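Local coordinates for protein endoglucanase (Thermotoga maritima, PDB 1VHO) that probably acts as a metal-dependent aminopeptidase of the M42 family, a class of enzymes that carries two divalent metal ions per subunit, at residues A[99-105]-A[151-157]; A[226-230]-A[276-281]; A[254-259]-A[297-301]. All coordinates share one frame; numbering follows the deposited sequence.

Contact 1: residues A[99-105]-A[151-157]; sequences SKVRIYT and DIAVIDQ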
loop_
_atom_site.group_PDB
_atom_site.type_symbol
_atom_site.label_atom_id
_atom_site.label_comp_id
_atom_site.label_asym_id
_atom_site.label_seq_id
_atom_site.Cartn_x
_atom_site.Cartn_y
_atom_site.Cartn_z
ATOM N N SER A 99 15.948 5.780 8.487
ATOM C CA SER A 99 17.377 5.990 8.823
ATOM C C SER A 99 18.103 5.984 7.482
ATOM O O SER A 99 18.422 7.068 6.970
ATOM C CB SER A 99 17.906 5.051 9.863
ATOM O OG SER A 99 19.324 5.062 9.931
ATOM N N LYS A 100 18.233 4.815 6.853
ATOM C CA LYS A 100 18.870 4.755 5.531
ATOM C C LYS A 100 17.860 5.250 4.479
ATOM O O LYS A 100 16.678 4.831 4.422
ATOM C CB LYS A 100 19.263 3.308 5.182
ATOM C CG LYS A 100 20.583 2.842 5.875
ATOM C CD LYS A 100 20.867 1.344 5.573
ATOM C CE LYS A 100 21.010 1.126 4.080
ATOM N NZ LYS A 100 21.384 -0.291 3.727
ATOM N N VAL A 101 18.352 6.108 3.583
ATOM C CA VAL A 101 17.595 6.652 2.509
ATOM C C VAL A 101 18.369 6.573 1.191
ATOM O O VAL A 101 19.591 6.433 1.206
ATOM C CB VAL A 101 17.148 8.133 2.647
ATOM C CG1 VAL A 101 16.095 8.265 3.734
ATOM C CG2 VAL A 101 18.380 9.037 2.932
ATOM N N ARG A 102 17.613 6.492 0.107
ATOM C CA ARG A 102 18.228 6.498 -1.224
ATOM C C ARG A 102 17.601 7.689 -1.960
ATOM O O ARG A 102 16.391 7.860 -1.927
ATOM C CB ARG A 102 18.143 5.215 -2.018
ATOM C CG ARG A 102 16.725 4.626 -2.150
ATOM C CD ARG A 102 16.884 3.160 -2.622
ATOM N NE ARG A 102 15.612 2.521 -2.975
ATOM C CZ ARG A 102 15.371 1.208 -2.684
ATOM N NH1 ARG A 102 16.285 0.462 -2.031
ATOM N NH2 ARG A 102 14.260 0.648 -3.110
ATOM N N ILE A 103 18.467 8.502 -2.584
ATOM C CA ILE A 103 17.970 9.731 -3.203
ATOM C C ILE A 103 18.186 9.767 -4.702
ATOM O O ILE A 103 19.302 9.480 -5.169
ATOM C CB ILE A 103 18.734 10.941 -2.563
ATOM C CG1 ILE A 103 18.731 10.860 -1.049
ATOM C CG2 ILE A 103 18.054 12.247 -3.057
ATOM C CD1 ILE A 103 19.400 12.038 -0.314
ATOM N N TYR A 104 17.115 10.054 -5.437
ATOM C CA TYR A 104 17.216 10.126 -6.877
ATOM C C TYR A 104 17.837 11.451 -7.282
ATOM O O TYR A 104 17.286 12.509 -6.953
ATOM C CB TYR A 104 15.815 10.008 -7.539
ATOM C CG TYR A 104 15.347 8.551 -7.416
ATOM C CD1 TYR A 104 14.603 8.118 -6.339
ATOM C CD2 TYR A 104 15.706 7.659 -8.426
ATOM C CE1 TYR A 104 14.220 6.786 -6.228
ATOM C CE2 TYR A 104 15.281 6.332 -8.359
ATOM C CZ TYR A 104 14.570 5.916 -7.235
ATOM O OH TYR A 104 14.227 4.581 -7.159
ATOM N N THR A 105 18.960 11.403 -7.975
ATOM C CA THR A 105 19.612 12.640 -8.443
ATOM C C THR A 105 19.779 12.550 -9.956
ATOM O O THR A 105 19.576 11.529 -10.627
ATOM C CB THR A 105 21.005 12.825 -7.800
ATOM O OG1 THR A 105 21.975 11.908 -8.399
ATOM C CG2 THR A 105 20.940 12.565 -6.303
ATOM N N ASP A 151 15.378 17.018 -5.330
ATOM C CA ASP A 151 15.668 15.572 -5.459
ATOM C C ASP A 151 14.759 14.832 -4.466
ATOM O O ASP A 151 14.501 15.344 -3.386
ATOM C CB ASP A 151 17.150 15.284 -5.218
ATOM C CG ASP A 151 17.987 15.652 -6.469
ATOM O OD1 ASP A 151 17.448 15.800 -7.573
ATOM O OD2 ASP A 151 19.186 15.814 -6.312
ATOM N N ILE A 152 14.339 13.624 -4.850
ATOM C CA ILE A 152 13.395 12.872 -3.999
ATOM C C ILE A 152 14.098 11.666 -3.360
ATOM O O ILE A 152 14.815 10.954 -4.027
ATOM C CB ILE A 152 12.241 12.374 -4.866
ATOM C CG1 ILE A 152 11.389 13.569 -5.425
ATOM C CG2 ILE A 152 11.320 11.401 -4.108
ATOM C CD1 ILE A 152 10.735 14.378 -4.331
ATOM N N ALA A 153 13.815 11.443 -2.087
ATOM C CA ALA A 153 14.408 10.313 -1.368
ATOM C C ALA A 153 13.315 9.373 -0.874
ATOM O O ALA A 153 12.197 9.813 -0.647
ATOM C CB ALA A 153 15.121 10.860 -0.106
ATOM N N VAL A 154 13.627 8.071 -0.804
ATOM C CA VAL A 154 12.686 7.127 -0.221
ATOM C C VAL A 154 13.521 6.302 0.784
ATOM O O VAL A 154 14.749 6.408 0.793
ATOM C CB VAL A 154 12.049 6.189 -1.257
ATOM C CG1 VAL A 154 11.144 7.000 -2.230
ATOM C CG2 VAL A 154 13.158 5.496 -2.047
ATOM N N ILE A 155 12.870 5.463 1.560
ATOM C CA ILE A 155 13.591 4.590 2.497
ATOM C C ILE A 155 14.391 3.566 1.707
ATOM O O ILE A 155 13.953 2.987 0.709
ATOM C CB ILE A 155 12.531 3.851 3.366
ATOM C CG1 ILE A 155 11.914 4.847 4.337
ATOM C CG2 ILE A 155 13.163 2.680 4.120
ATOM C CD1 ILE A 155 12.881 5.425 5.306
ATOM N N ASP A 156 15.656 3.358 2.114
ATOM C CA ASP A 156 16.514 2.413 1.406
ATOM C C ASP A 156 16.472 1.071 2.171
ATOM O O ASP A 156 17.165 0.942 3.153
ATOM C CB ASP A 156 17.937 2.939 1.333
ATOM C CG ASP A 156 18.918 2.092 0.567
ATOM O OD1 ASP A 156 18.542 1.139 -0.165
ATOM O OD2 ASP A 156 20.143 2.324 0.687
ATOM N N GLN A 157 15.580 0.199 1.760
ATOM C CA GLN A 157 15.409 -1.101 2.425
ATOM C C GLN A 157 15.198 -2.200 1.383
ATOM O O GLN A 157 14.334 -2.042 0.497
ATOM C CB GLN A 157 14.123 -1.085 3.276
ATOM C CG GLN A 157 13.851 -2.393 4.065
ATOM C CD GLN A 157 14.840 -2.578 5.189
ATOM O OE1 GLN A 157 15.297 -1.640 5.845
ATOM N NE2 GLN A 157 15.224 -3.831 5.542
HETATM O O HOH W 1 21.939 0.307 1.052
HETATM O O HOH W 2 18.824 -1.220 4.291
HETATM O O HOH W 3 21.184 4.180 2.417
HETATM O O HOH W 4 14.968 -2.139 -2.351
#
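Asp156 OD1 takes a salt bridge from Arg102, whose NH1 lies 3.0 Å from Asp156 OD1 on the anti side; with the guanidinium and carboxylate planes 61° apart, a single N-H of Arg102 serves OD1. The other oxygen reaches Lys100 through water: Lys100 NZ and Asp156 OD2 are 4.2 Å apart, too far for a salt bridge, and a water accepts from NZ and donates to OD2. A second water links Lys100 NZ to the carbonyl O of Asp156. With CG anti to the backbone N (chi1 -177°), the Asp156 carboxylate reaches toward strand 100-105, with OD1 by Arg102 and OD2 on the Lys100 side.

CG of Arg102 sits between the backbone N and the carbonyl carbon (chi1 52°), where Arg102 CG touches Val154 CG2 at 3.7 Å, while the extended chain beyond carries the guanidinium to Asp156. The carbonyl O of Ile155 stands over one guanidinium face. Arg102 NH2 makes a salt bridge to Asp18, which also binds Tyr104 OH, so Asp18 ties together two side chains of one sheet face.

The backbones pair as neighbouring antiparallel strands of a six-stranded sheet, with strand 108-113 beyond 100-105 and strand 73-79 beyond 152-155. Arg102 and Val154 form a hydrogen-bonded pair, Arg102 N to Val154 O at 2.9 Å and Val154 N to Arg102 O at 3.0 Å. Past them, Asp156 N gives Lys100 O an almost straight bond of 2.9 Å.

On the face opposite Arg102, Ile103 and Ala153 form a non-hydrogen-bonded pair. Ile103 CG1 rests on Ala153 CB at 3.7 Å, while its CG2 branch turns toward CB of Asp151, whose OD2 accepts from the backbone N of Arg148.

Contact 2: residues A[226-230]-A[276-281]; sequences MDVTF and EAVGGR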
loop_
_atom_site.group_PDB
_atom_site.type_symbol
_atom_site.label_atom_id
_atom_site.label_comp_id
_atom_site.label_asym_id
_atom_site.label_seq_id
_atom_site.Cartn_x
_atom_site.Cartn_y
_atom_site.Cartn_z
HETATM N N MSE A 226 -9.138 -2.117 0.816
HETATM C CA MSE A 226 -8.081 -2.829 1.511
HETATM C C MSE A 226 -7.353 -1.876 2.466
HETATM O O MSE A 226 -7.074 -0.738 2.074
HETATM C CB MSE A 226 -7.017 -3.270 0.486
HETATM C CG MSE A 226 -7.458 -4.198 -0.612
HETATM SE SE MSE A 226 -7.806 -5.940 0.114
HETATM C CE MSE A 226 -9.679 -5.775 0.481
ATOM N N ASP A 227 -6.864 -2.430 3.558
ATOM C CA ASP A 227 -6.069 -1.612 4.473
ATOM C C ASP A 227 -5.165 -2.590 5.233
ATOM O O ASP A 227 -5.105 -3.773 4.875
ATOM C CB ASP A 227 -6.962 -0.839 5.440
ATOM C CG ASP A 227 -6.341 0.462 5.928
ATOM O OD1 ASP A 227 -5.105 0.662 5.864
ATOM O OD2 ASP A 227 -7.103 1.336 6.390
ATOM N N VAL A 228 -4.416 -2.076 6.188
ATOM C CA VAL A 228 -3.578 -2.934 7.025
ATOM C C VAL A 228 -3.882 -2.548 8.487
ATOM O O VAL A 228 -4.373 -1.430 8.713
ATOM C CB VAL A 228 -2.063 -2.799 6.787
ATOM C CG1 VAL A 228 -1.695 -3.400 5.402
ATOM C CG2 VAL A 228 -1.687 -1.324 6.826
ATOM N N THR A 229 -3.603 -3.472 9.394
ATOM C CA THR A 229 -3.846 -3.134 10.813
ATOM C C THR A 229 -2.975 -3.988 11.705
ATOM O O THR A 229 -2.394 -4.993 11.323
ATOM C CB THR A 229 -5.331 -3.479 11.137
ATOM O OG1 THR A 229 -5.713 -2.904 12.392
ATOM C CG2 THR A 229 -5.519 -4.998 11.254
ATOM N N PHE A 230 -2.963 -3.694 13.005
ATOM C CA PHE A 230 -2.297 -4.629 13.940
ATOM C C PHE A 230 -2.797 -4.291 15.345
ATOM O O PHE A 230 -3.532 -5.068 15.940
ATOM C CB PHE A 230 -0.784 -4.662 13.877
ATOM C CG PHE A 230 -0.199 -5.908 14.522
ATOM C CD1 PHE A 230 -0.471 -7.161 13.991
ATOM C CD2 PHE A 230 0.580 -5.807 15.657
ATOM C CE1 PHE A 230 0.033 -8.303 14.605
ATOM C CE2 PHE A 230 1.070 -6.951 16.290
ATOM C CZ PHE A 230 0.792 -8.198 15.762
ATOM N N GLU A 276 -12.050 -6.526 13.840
ATOM C CA GLU A 276 -11.690 -5.351 14.656
ATOM C C GLU A 276 -12.907 -4.445 14.697
ATOM O O GLU A 276 -13.668 -4.370 13.728
ATOM C CB GLU A 276 -10.434 -4.688 14.105
ATOM C CG GLU A 276 -10.597 -4.027 12.741
ATOM C CD GLU A 276 -9.239 -3.574 12.176
ATOM O OE1 GLU A 276 -8.258 -3.422 12.941
ATOM O OE2 GLU A 276 -9.132 -3.428 10.958
ATOM N N ALA A 277 -13.152 -3.767 15.813
ATOM C CA ALA A 277 -14.323 -2.928 15.979
ATOM C C ALA A 277 -14.399 -1.794 14.979
ATOM O O ALA A 277 -15.489 -1.452 14.566
ATOM C CB ALA A 277 -14.373 -2.326 17.399
ATOM N N VAL A 278 -13.289 -1.130 14.659
ATOM C CA VAL A 278 -13.388 -0.048 13.677
ATOM C C VAL A 278 -12.423 -0.341 12.527
ATOM O O VAL A 278 -12.806 -0.980 11.549
ATOM C CB VAL A 278 -13.117 1.324 14.304
ATOM C CG1 VAL A 278 -13.109 2.434 13.258
ATOM C CG2 VAL A 278 -14.158 1.659 15.379
ATOM N N GLY A 279 -11.166 -0.000 12.681
ATOM C CA GLY A 279 -10.166 -0.221 11.644
ATOM C C GLY A 279 -10.039 0.976 10.712
ATOM O O GLY A 279 -10.786 1.962 10.775
ATOM N N GLY A 280 -9.085 0.915 9.804
ATOM C CA GLY A 280 -8.860 2.003 8.838
ATOM C C GLY A 280 -7.772 2.928 9.380
ATOM O O GLY A 280 -7.829 3.373 10.519
ATOM N N ARG A 281 -6.750 3.135 8.582
ATOM C CA ARG A 281 -5.628 3.984 8.962
ATOM C C ARG A 281 -6.085 5.447 8.871
ATOM O O ARG A 281 -7.215 5.697 8.430
ATOM C CB ARG A 281 -4.436 3.711 8.049
ATOM C CG ARG A 281 -3.440 2.663 8.576
ATOM C CD ARG A 281 -2.278 2.552 7.557
ATOM N NE ARG A 281 -2.806 2.192 6.252
ATOM C CZ ARG A 281 -2.253 2.169 5.060
ATOM N NH1 ARG A 281 -2.984 1.781 3.979
ATOM N NH2 ARG A 281 -0.998 2.594 4.897
#
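Glu276, closing strand 274-276, reaches across to Thr229. Beyond CG its chain is extended, and the two side chains come from opposite directions, so that the Thr229 hydroxyl donates to the syn lone pair of Glu276 OE1, with 2.7 Å between Thr229 OG1 and Glu276 OE1.

The chain passes through Gly279 with positive phi, close beside Glu276 OE2. At Gly280 it closes on strand 222-229, and Gly280 CA passes 3.1 Å from Asp227 OD2.

Arg281 then binds Asp227 with both backbone and side chain. Its backbone N gives Asp227 OD2 a bond of 2.9 Å on the syn side, 28° out of the carboxylate plane. The side chain bends at chi3 (-58°) and swings its guanidinium back to the other oxygen: Arg281 NE meets Asp227 OD1 at 2.8 Å, nearly along the C-O bond. Arg281 NH1 and Val228 N each add a weak bond, so three donors grip OD1. Val228 CG2 packs over one guanidinium face, near its rim, 3.7 Å from Arg281 NE. Arg281 NH2 goes on to a salt bridge with Asp172, and NH1 hydrogen-bonds Asn173 OD1.

Asp227 and Asp172 are both predicted zinc ligands, with His67 close by. In this model Arg281 spans the two carboxylates, so its positive charge probably offsets some of the negative charge gathered at the predicted metal site.

Contact 3: residues A[254-259]-A[297-301]; sequences VDRNLV and RTSLI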
loop_
_atom_site.group_PDB
_atom_site.type_symbol
_atom_site.label_atom_id
_atom_site.label_comp_id
_atom_site.label_asym_id
_atom_site.label_seq_id
_atom_site.Cartn_x
_atom_site.Cartn_y
_atom_site.Cartn_z
ATOM N N VAL A 254 -19.068 0.600 7.590
ATOM C CA VAL A 254 -19.306 -0.577 6.763
ATOM C C VAL A 254 -20.762 -0.994 6.671
ATOM O O VAL A 254 -21.555 -0.733 7.581
ATOM C CB VAL A 254 -18.469 -1.787 7.198
ATOM C CG1 VAL A 254 -16.990 -1.376 7.291
ATOM C CG2 VAL A 254 -18.938 -2.367 8.518
ATOM N N ASP A 255 -21.061 -1.634 5.541
ATOM C CA ASP A 255 -22.432 -2.172 5.380
ATOM C C ASP A 255 -22.389 -3.536 6.073
ATOM O O ASP A 255 -21.892 -4.513 5.514
ATOM C CB ASP A 255 -22.793 -2.232 3.925
ATOM C CG ASP A 255 -24.199 -2.728 3.646
ATOM O OD1 ASP A 255 -24.531 -3.882 3.992
ATOM O OD2 ASP A 255 -24.974 -1.971 3.035
ATOM N N ARG A 256 -22.953 -3.628 7.296
ATOM C CA ARG A 256 -22.860 -4.890 8.045
ATOM C C ARG A 256 -23.492 -6.077 7.365
ATOM O O ARG A 256 -23.048 -7.210 7.599
ATOM C CB ARG A 256 -23.387 -4.689 9.481
ATOM C CG ARG A 256 -23.149 -5.896 10.376
ATOM C CD ARG A 256 -21.692 -6.073 10.761
ATOM N NE ARG A 256 -21.458 -7.304 11.497
ATOM C CZ ARG A 256 -21.475 -8.548 11.099
ATOM N NH1 ARG A 256 -21.737 -8.872 9.823
ATOM N NH2 ARG A 256 -21.205 -9.535 11.962
ATOM N N ASN A 257 -24.505 -5.884 6.531
ATOM C CA ASN A 257 -25.138 -7.012 5.831
ATOM C C ASN A 257 -24.206 -7.532 4.744
ATOM O O ASN A 257 -24.106 -8.729 4.517
ATOM C CB ASN A 257 -26.462 -6.583 5.189
ATOM C CG ASN A 257 -27.124 -7.716 4.432
ATOM O OD1 ASN A 257 -27.564 -7.560 3.283
ATOM N ND2 ASN A 257 -27.192 -8.900 5.037
ATOM N N LEU A 258 -23.572 -6.638 4.004
ATOM C CA LEU A 258 -22.586 -7.082 2.971
ATOM C C LEU A 258 -21.462 -7.823 3.680
ATOM O O LEU A 258 -21.033 -8.927 3.323
ATOM C CB LEU A 258 -22.015 -5.841 2.272
ATOM C CG LEU A 258 -20.763 -6.077 1.391
ATOM C CD1 LEU A 258 -21.090 -7.058 0.286
ATOM C CD2 LEU A 258 -20.221 -4.768 0.822
ATOM N N VAL A 259 -21.056 -7.265 4.843
ATOM C CA VAL A 259 -20.002 -7.909 5.626
ATOM C C VAL A 259 -20.433 -9.308 6.039
ATOM O O VAL A 259 -19.677 -10.275 5.920
ATOM C CB VAL A 259 -19.621 -7.020 6.814
ATOM C CG1 VAL A 259 -18.679 -7.721 7.795
ATOM C CG2 VAL A 259 -18.954 -5.725 6.295
ATOM N N ARG A 297 -22.436 0.054 -1.147
ATOM C CA ARG A 297 -22.304 -0.795 0.055
ATOM C C ARG A 297 -20.797 -1.140 0.173
ATOM O O ARG A 297 -20.293 -1.709 -0.790
ATOM C CB ARG A 297 -23.150 -2.035 -0.060
ATOM C CG ARG A 297 -24.651 -1.669 -0.230
ATOM C CD ARG A 297 -25.513 -2.928 -0.228
ATOM N NE ARG A 297 -25.650 -3.491 -1.555
ATOM C CZ ARG A 297 -24.869 -4.395 -2.118
ATOM N NH1 ARG A 297 -23.838 -4.879 -1.438
ATOM N NH2 ARG A 297 -25.116 -4.805 -3.355
ATOM N N THR A 298 -20.198 -0.820 1.310
ATOM C CA THR A 298 -18.765 -1.025 1.462
ATOM C C THR A 298 -18.322 -1.858 2.645
ATOM O O THR A 298 -18.932 -1.943 3.711
ATOM C CB THR A 298 -18.058 0.351 1.531
ATOM O OG1 THR A 298 -18.481 1.204 0.446
ATOM C CG2 THR A 298 -16.546 0.206 1.357
ATOM N N SER A 299 -17.223 -2.588 2.415
ATOM C CA SER A 299 -16.598 -3.411 3.425
ATOM C C SER A 299 -15.115 -3.009 3.531
ATOM O O SER A 299 -14.523 -2.689 2.491
ATOM C CB SER A 299 -16.693 -4.900 3.057
ATOM O OG SER A 299 -15.878 -5.652 3.968
ATOM N N LEU A 300 -14.548 -3.021 4.720
ATOM C CA LEU A 300 -13.139 -2.744 4.946
ATOM C C LEU A 300 -12.487 -4.046 5.420
ATOM O O LEU A 300 -12.979 -4.694 6.344
ATOM C CB LEU A 300 -12.914 -1.694 6.028
ATOM C CG LEU A 300 -11.412 -1.430 6.378
ATOM C CD1 LEU A 300 -10.848 -0.573 5.237
ATOM C CD2 LEU A 300 -11.381 -0.698 7.703
ATOM N N ILE A 301 -11.459 -4.519 4.717
ATOM C CA ILE A 301 -10.772 -5.751 5.103
ATOM C C ILE A 301 -9.269 -5.436 5.134
ATOM O O ILE A 301 -8.759 -4.901 4.144
ATOM C CB ILE A 301 -11.072 -6.958 4.223
ATOM C CG1 ILE A 301 -12.595 -7.197 4.102
ATOM C CG2 ILE A 301 -10.445 -8.229 4.809
ATOM C CD1 ILE A 301 -13.019 -8.231 3.126
#
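One backbone hydrogen bond joins the segments: Asp255 N gives Thr298 O a nearly straight bond of 2.8 Å, fastening the start of helix 256-268 to strand 297-304 of the mixed eight-stranded sheet. A CA-H...O contact is a minor addition, with Val254 CA 3.4 Å from Thr298 O.

Asp255 is the N-cap of that helix. Its carboxylate, set anti to the backbone N (chi1 -178°), lets OD1 accept from Leu258 N, with 2.9 Å between Asp255 OD1 and Leu258 N, on the anti side. The other oxygen, OD2, lies alongside the aliphatic part of Arg297, 3.3 Å from Arg297 CG. The guanidinium itself is turned elsewhere: Arg297 bends at chi3 (-88°), and Asp255 OD2 and Arg297 NE stay 4.9 Å apart, opposite charges near each other without a salt bridge.

The van der Waals contacts come from Leu258 and Val259 in the first turn and from Val254 before it. Leu258 CD2 lies 3.5 Å from Arg297 O, and CD1 meets the guanidinium at its edge. Val259 CG2 packs on the Ser299 side chain, and Val254 CG1 touches Leu300 CB at 4.3 Å.

Thus the Asp255 carboxylate answers a backbone N-H at the helix N-terminus, where the helix dipole probably favours its negative charge, with Arg297 perhaps adding the influence of a more distant positive one.

Contacts 2 and 3 share the mixed eight-stranded sheet, where strands 222-229 and 297-304 run side by side; their centres are about 13 Å apart and they touch. A probable hydrogen bond joins Asp227 N to Ile301 O at 3.2 Å, and Leu300 CD2 packs on Gly280 N at 3.5 Å. Along the chain their segments alternate, so the two are interwoven. Contact 1 closes earlier in the sequence and belongs to the separate six-stranded antiparallel sheet, its centre about 28 Å from that of contact 2 and about 38 Å from that of contact 3. Contact 2 contributes a predicted metal ligand, and contact 3 adjoins it on the neighbouring strand; contact 1 lies on the opposite side of the chain's centre.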